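Local coordinates for protein aminoacyltransferase FemA (Staphylococcus aureus, PDB 1LRZ) that adds the second and third glycines of the pentaglycine interpeptide bridge of peptidoglycan, using glycyl-tRNA as the donor, at residues M64-G75 with H100-Y110. Sequence-based numbering, arbitrary orientation.
Sequences MKVFKYFYSNRG and HRCLYLHIDPY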
loop_
_atom_site.group_PDB
_atom_site.type_symbol
_atom_site.label_atom_id
_atom_site.label_comp_id
_atom_site.label_asym_id
_atom_site.label_seq_id
_atom_site.Cartn_x
_atom_site.Cartn_y
_atom_site.Cartn_z
ATOM N N MET A 64 -22.185 -0.660 26.076
ATOM C CA MET A 64 -23.312 -1.007 26.924
ATOM C C MET A 64 -22.965 -1.122 28.424
ATOM O O MET A 64 -23.332 -2.094 29.101
ATOM C CB MET A 64 -23.969 -2.291 26.402
ATOM C CG MET A 64 -24.509 -2.147 24.962
ATOM S SD MET A 64 -25.806 -0.858 24.764
ATOM C CE MET A 64 -27.181 -1.798 25.300
ATOM N N LYS A 65 -22.233 -0.123 28.917
ATOM C CA LYS A 65 -21.863 -0.003 30.326
ATOM C C LYS A 65 -20.809 -0.931 30.915
ATOM O O LYS A 65 -19.773 -0.473 31.391
ATOM C CB LYS A 65 -23.122 -0.115 31.202
ATOM C CG LYS A 65 -24.331 0.643 30.689
ATOM C CD LYS A 65 -24.081 2.128 30.628
ATOM C CE LYS A 65 -25.380 2.857 30.317
ATOM N NZ LYS A 65 -25.183 4.328 30.204
ATOM N N VAL A 66 -21.092 -2.229 30.924
ATOM C CA VAL A 66 -20.163 -3.183 31.516
ATOM C C VAL A 66 -19.567 -4.174 30.536
ATOM O O VAL A 66 -18.738 -4.995 30.921
ATOM C CB VAL A 66 -20.843 -4.016 32.630
ATOM C CG1 VAL A 66 -21.167 -3.139 33.820
ATOM C CG2 VAL A 66 -22.110 -4.685 32.077
ATOM N N PHE A 67 -19.977 -4.110 29.277
ATOM C CA PHE A 67 -19.466 -5.052 28.286
ATOM C C PHE A 67 -18.356 -4.494 27.407
ATOM O O PHE A 67 -17.916 -3.355 27.572
ATOM C CB PHE A 67 -20.612 -5.558 27.407
ATOM C CG PHE A 67 -21.661 -6.316 28.165
ATOM C CD1 PHE A 67 -22.772 -5.662 28.683
ATOM C CD2 PHE A 67 -21.517 -7.684 28.393
ATOM C CE1 PHE A 67 -23.737 -6.359 29.426
ATOM C CE2 PHE A 67 -22.475 -8.394 29.134
ATOM C CZ PHE A 67 -23.586 -7.725 29.651
ATOM N N LYS A 68 -17.902 -5.312 26.465
ATOM C CA LYS A 68 -16.834 -4.897 25.569
ATOM C C LYS A 68 -17.029 -5.395 24.148
ATOM O O LYS A 68 -17.527 -6.503 23.914
ATOM C CB LYS A 68 -15.488 -5.411 26.087
ATOM C CG LYS A 68 -15.045 -4.780 27.392
ATOM C CD LYS A 68 -13.891 -5.550 27.969
ATOM C CE LYS A 68 -13.489 -5.030 29.337
ATOM N NZ LYS A 68 -12.418 -5.908 29.888
ATOM N N TYR A 69 -16.627 -4.552 23.208
ATOM C CA TYR A 69 -16.669 -4.868 21.794
ATOM C C TYR A 69 -15.254 -5.350 21.468
ATOM O O TYR A 69 -14.296 -4.589 21.606
ATOM C CB TYR A 69 -17.002 -3.608 20.991
ATOM C CG TYR A 69 -16.551 -3.656 19.551
ATOM C CD1 TYR A 69 -16.976 -4.667 18.703
ATOM C CD2 TYR A 69 -15.687 -2.685 19.042
ATOM C CE1 TYR A 69 -16.558 -4.718 17.377
ATOM C CE2 TYR A 69 -15.255 -2.723 17.712
ATOM C CZ TYR A 69 -15.698 -3.745 16.885
ATOM O OH TYR A 69 -15.277 -3.795 15.573
ATOM N N PHE A 70 -15.119 -6.619 21.088
ATOM C CA PHE A 70 -13.811 -7.174 20.727
ATOM C C PHE A 70 -13.657 -7.210 19.196
ATOM O O PHE A 70 -14.570 -7.639 18.479
ATOM C CB PHE A 70 -13.638 -8.590 21.304
ATOM C CG PHE A 70 -13.018 -8.617 22.681
ATOM C CD1 PHE A 70 -13.782 -8.342 23.812
ATOM C CD2 PHE A 70 -11.664 -8.927 22.845
ATOM C CE1 PHE A 70 -13.204 -8.374 25.096
ATOM C CE2 PHE A 70 -11.080 -8.962 24.114
ATOM C CZ PHE A 70 -11.852 -8.687 25.245
ATOM N N TYR A 71 -12.495 -6.760 18.716
ATOM C CA TYR A 71 -12.179 -6.701 17.283
ATOM C C TYR A 71 -10.850 -7.435 16.997
ATOM O O TYR A 71 -9.858 -7.216 17.703
ATOM C CB TYR A 71 -12.097 -5.222 16.855
ATOM C CG TYR A 71 -11.661 -4.997 15.418
ATOM C CD1 TYR A 71 -12.310 -5.641 14.363
ATOM C CD2 TYR A 71 -10.588 -4.148 15.116
ATOM C CE1 TYR A 71 -11.898 -5.456 13.042
ATOM C CE2 TYR A 71 -10.169 -3.955 13.800
ATOM C CZ TYR A 71 -10.824 -4.612 12.771
ATOM O OH TYR A 71 -10.391 -4.456 11.476
ATOM N N SER A 72 -10.827 -8.302 15.977
ATOM C CA SER A 72 -9.616 -9.071 15.652
ATOM C C SER A 72 -8.541 -8.367 14.814
ATOM O O SER A 72 -7.518 -8.970 14.481
ATOM C CB SER A 72 -9.990 -10.390 14.964
ATOM O OG SER A 72 -10.506 -10.157 13.663
ATOM N N ASN A 73 -8.775 -7.112 14.443
ATOM C CA ASN A 73 -7.783 -6.352 13.689
ATOM C C ASN A 73 -7.155 -7.059 12.476
ATOM O O ASN A 73 -5.929 -7.124 12.367
ATOM C CB ASN A 73 -6.655 -5.910 14.636
ATOM C CG ASN A 73 -7.154 -5.015 15.769
ATOM O OD1 ASN A 73 -7.766 -5.489 16.736
ATOM N ND2 ASN A 73 -6.903 -3.717 15.652
ATOM N N ARG A 74 -7.984 -7.567 11.567
ATOM C CA ARG A 74 -7.502 -8.263 10.365
ATOM C C ARG A 74 -6.841 -9.607 10.654
ATOM O O ARG A 74 -6.232 -10.219 9.768
ATOM C CB ARG A 74 -6.516 -7.378 9.584
ATOM C CG ARG A 74 -7.169 -6.444 8.575
ATOM C CD ARG A 74 -8.045 -7.233 7.642
ATOM N NE ARG A 74 -8.449 -6.518 6.435
ATOM C CZ ARG A 74 -9.354 -6.997 5.591
ATOM N NH1 ARG A 74 -9.688 -6.323 4.498
ATOM N NH2 ARG A 74 -9.942 -8.154 5.867
ATOM N N GLY A 75 -6.952 -10.060 11.897
ATOM C CA GLY A 75 -6.375 -11.340 12.267
ATOM C C GLY A 75 -7.502 -12.348 12.355
ATOM O O GLY A 75 -8.636 -12.008 12.040
ATOM N N HIS A 100 -13.886 -11.998 29.321
ATOM C CA HIS A 100 -13.646 -10.571 29.444
ATOM C C HIS A 100 -14.849 -9.691 29.151
ATOM O O HIS A 100 -14.710 -8.595 28.606
ATOM C CB HIS A 100 -12.464 -10.186 28.561
ATOM C CG HIS A 100 -11.182 -10.861 28.950
ATOM N ND1 HIS A 100 -10.365 -10.386 29.954
ATOM C CD2 HIS A 100 -10.587 -11.984 28.479
ATOM C CE1 HIS A 100 -9.319 -11.184 30.082
ATOM N NE2 HIS A 100 -9.429 -12.161 29.198
ATOM N N ARG A 101 -16.025 -10.190 29.523
ATOM C CA ARG A 101 -17.287 -9.461 29.382
ATOM C C ARG A 101 -17.553 -8.955 27.965
ATOM O O ARG A 101 -18.014 -7.828 27.759
ATOM C CB ARG A 101 -17.309 -8.286 30.376
ATOM C CG ARG A 101 -17.112 -8.722 31.843
ATOM C CD ARG A 101 -17.212 -7.571 32.866
ATOM N NE ARG A 101 -17.198 -8.102 34.230
ATOM C CZ ARG A 101 -17.483 -7.404 35.327
ATOM N NH1 ARG A 101 -17.437 -7.997 36.519
ATOM N NH2 ARG A 101 -17.810 -6.116 35.240
ATOM N N CYS A 102 -17.271 -9.802 26.985
ATOM C CA CYS A 102 -17.495 -9.418 25.611
ATOM C C CYS A 102 -18.987 -9.409 25.311
ATOM O O CYS A 102 -19.721 -10.303 25.743
ATOM C CB CYS A 102 -16.783 -10.398 24.678
ATOM S SG CYS A 102 -17.062 -10.070 22.928
ATOM N N LEU A 103 -19.435 -8.390 24.582
ATOM C CA LEU A 103 -20.829 -8.285 24.170
ATOM C C LEU A 103 -20.940 -8.949 22.797
ATOM O O LEU A 103 -21.892 -9.680 22.522
ATOM C CB LEU A 103 -21.262 -6.820 24.054
ATOM C CG LEU A 103 -22.640 -6.631 23.413
ATOM C CD1 LEU A 103 -23.701 -7.424 24.181
ATOM C CD2 LEU A 103 -22.989 -5.143 23.397
ATOM N N TYR A 104 -19.979 -8.649 21.925
ATOM C CA TYR A 104 -19.920 -9.253 20.597
ATOM C C TYR A 104 -18.494 -9.209 20.068
ATOM O O TYR A 104 -17.748 -8.271 20.350
ATOM C CB TYR A 104 -20.895 -8.588 19.610
ATOM C CG TYR A 104 -20.560 -7.186 19.165
ATOM C CD1 TYR A 104 -20.135 -6.928 17.858
ATOM C CD2 TYR A 104 -20.738 -6.111 20.020
ATOM C CE1 TYR A 104 -19.909 -5.614 17.415
ATOM C CE2 TYR A 104 -20.514 -4.799 19.599
ATOM C CZ TYR A 104 -20.102 -4.557 18.296
ATOM O OH TYR A 104 -19.893 -3.260 17.893
ATOM N N LEU A 105 -18.127 -10.256 19.333
ATOM C CA LEU A 105 -16.794 -10.417 18.764
ATOM C C LEU A 105 -16.856 -10.227 17.251
ATOM O O LEU A 105 -17.615 -10.907 16.554
ATOM C CB LEU A 105 -16.259 -11.808 19.107
ATOM C CG LEU A 105 -15.006 -12.320 18.387
ATOM C CD1 LEU A 105 -13.834 -11.379 18.621
ATOM C CD2 LEU A 105 -14.692 -13.724 18.895
ATOM N N HIS A 106 -16.044 -9.297 16.762
ATOM C CA HIS A 106 -15.988 -8.943 15.352
ATOM C C HIS A 106 -14.652 -9.383 14.727
ATOM O O HIS A 106 -13.585 -8.954 15.173
ATOM C CB HIS A 106 -16.162 -7.418 15.241
ATOM C CG HIS A 106 -15.995 -6.872 13.859
ATOM N ND1 HIS A 106 -15.817 -5.524 13.617
ATOM C CD2 HIS A 106 -15.968 -7.479 12.649
ATOM C CE1 HIS A 106 -15.686 -5.329 12.315
ATOM N NE2 HIS A 106 -15.774 -6.500 11.708
ATOM N N ILE A 107 -14.711 -10.252 13.721
ATOM C CA ILE A 107 -13.495 -10.706 13.042
ATOM C C ILE A 107 -13.525 -10.357 11.545
ATOM O O ILE A 107 -14.581 -10.384 10.904
ATOM C CB ILE A 107 -13.282 -12.233 13.174
ATOM C CG1 ILE A 107 -14.447 -12.976 12.517
ATOM C CG2 ILE A 107 -13.162 -12.626 14.663
ATOM C CD1 ILE A 107 -14.201 -14.468 12.316
ATOM N N ASP A 108 -12.360 -10.015 11.000
ATOM C CA ASP A 108 -12.229 -9.689 9.583
ATOM C C ASP A 108 -10.885 -10.252 9.105
ATOM O O ASP A 108 -9.943 -9.519 8.800
ATOM C CB ASP A 108 -12.351 -8.160 9.350
ATOM C CG ASP A 108 -11.339 -7.334 10.140
ATOM O OD1 ASP A 108 -11.256 -6.118 9.879
ATOM O OD2 ASP A 108 -10.630 -7.865 11.013
ATOM N N PRO A 109 -10.789 -11.594 9.046
ATOM C CA PRO A 109 -9.576 -12.300 8.625
ATOM C C PRO A 109 -9.063 -11.906 7.248
ATOM O O PRO A 109 -9.834 -11.699 6.306
ATOM C CB PRO A 109 -9.979 -13.776 8.711
ATOM C CG PRO A 109 -11.422 -13.743 8.413
ATOM C CD PRO A 109 -11.919 -12.530 9.177
ATOM N N TYR A 110 -7.744 -11.792 7.170
ATOM C CA TYR A 110 -7.019 -11.436 5.950
ATOM C C TYR A 110 -6.944 -12.764 5.195
ATOM O O TYR A 110 -5.885 -13.381 5.089
ATOM C CB TYR A 110 -5.620 -10.950 6.345
ATOM C CG TYR A 110 -4.877 -10.154 5.286
ATOM C CD1 TYR A 110 -3.518 -9.880 5.436
ATOM C CD2 TYR A 110 -5.531 -9.656 4.153
ATOM C CE1 TYR A 110 -2.818 -9.126 4.503
ATOM C CE2 TYR A 110 -4.830 -8.899 3.194
ATOM C CZ TYR A 110 -3.477 -8.636 3.384
ATOM O OH TYR A 110 -2.777 -7.869 2.488
HETATM O O HOH W 1 -17.291 -4.318 33.091
HETATM O O HOH W 2 -11.975 -10.318 5.597
#
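Y69 and Y71 each turn CG anti to the backbone N (chi1 157° and 175°), which carries both phenols along their strand to polar partners on H106 and D108. Y69 OH meets H106 ND1 at 2.7 Å in a hydrogen bond, at the edge of both rings, while H106 NE2 hydrogen-bonds to D396, so the imidazole is gripped at both nitrogens and its rotation is fixed. Y71 lies alongside that histidine, its CD1 over one face of the imidazole, and Y71 OH gives a very short bond of 2.5 Å to D108 OD1. A tyrosine suits both places because its flat ring packs against a neighbour while its hydroxyl spans to the next polar group.

D108 spreads its carboxylate between two donors: OD2 takes the backbone N of R74 at 2.7 Å, from the syn side but 31° out of plane. With one donor on each oxygen, the carboxylate is held in a fixed rotation. R74 NH2 in turn reaches D108 O at 3.2 Å, coming from above the carbonyl plane. S72, at the start of a type I' turn closing at G75, is small enough for its OG to accept D108 N and donate to G75 O.

On the other face, where K68 pairs with E39, F70 and C102 make an apolar patch: the F70 ring sits against C102 and H100 CB, with CD1 3.7 Å from C102 CB, and both F70 and C102 pack on V97 of helix 83-98. Between the faces, F70 N hydrogen-bonds to Y104 O at 3.2 Å and H106 N to F70 O at 2.8 Å, in parallel register after a beta bulge between K68 and Y69. Strands 67-78 and 102-107, joined through helix 83-98, thus form a classic beta-alpha-beta crossover within a mixed sheet of this FemABX-family protein.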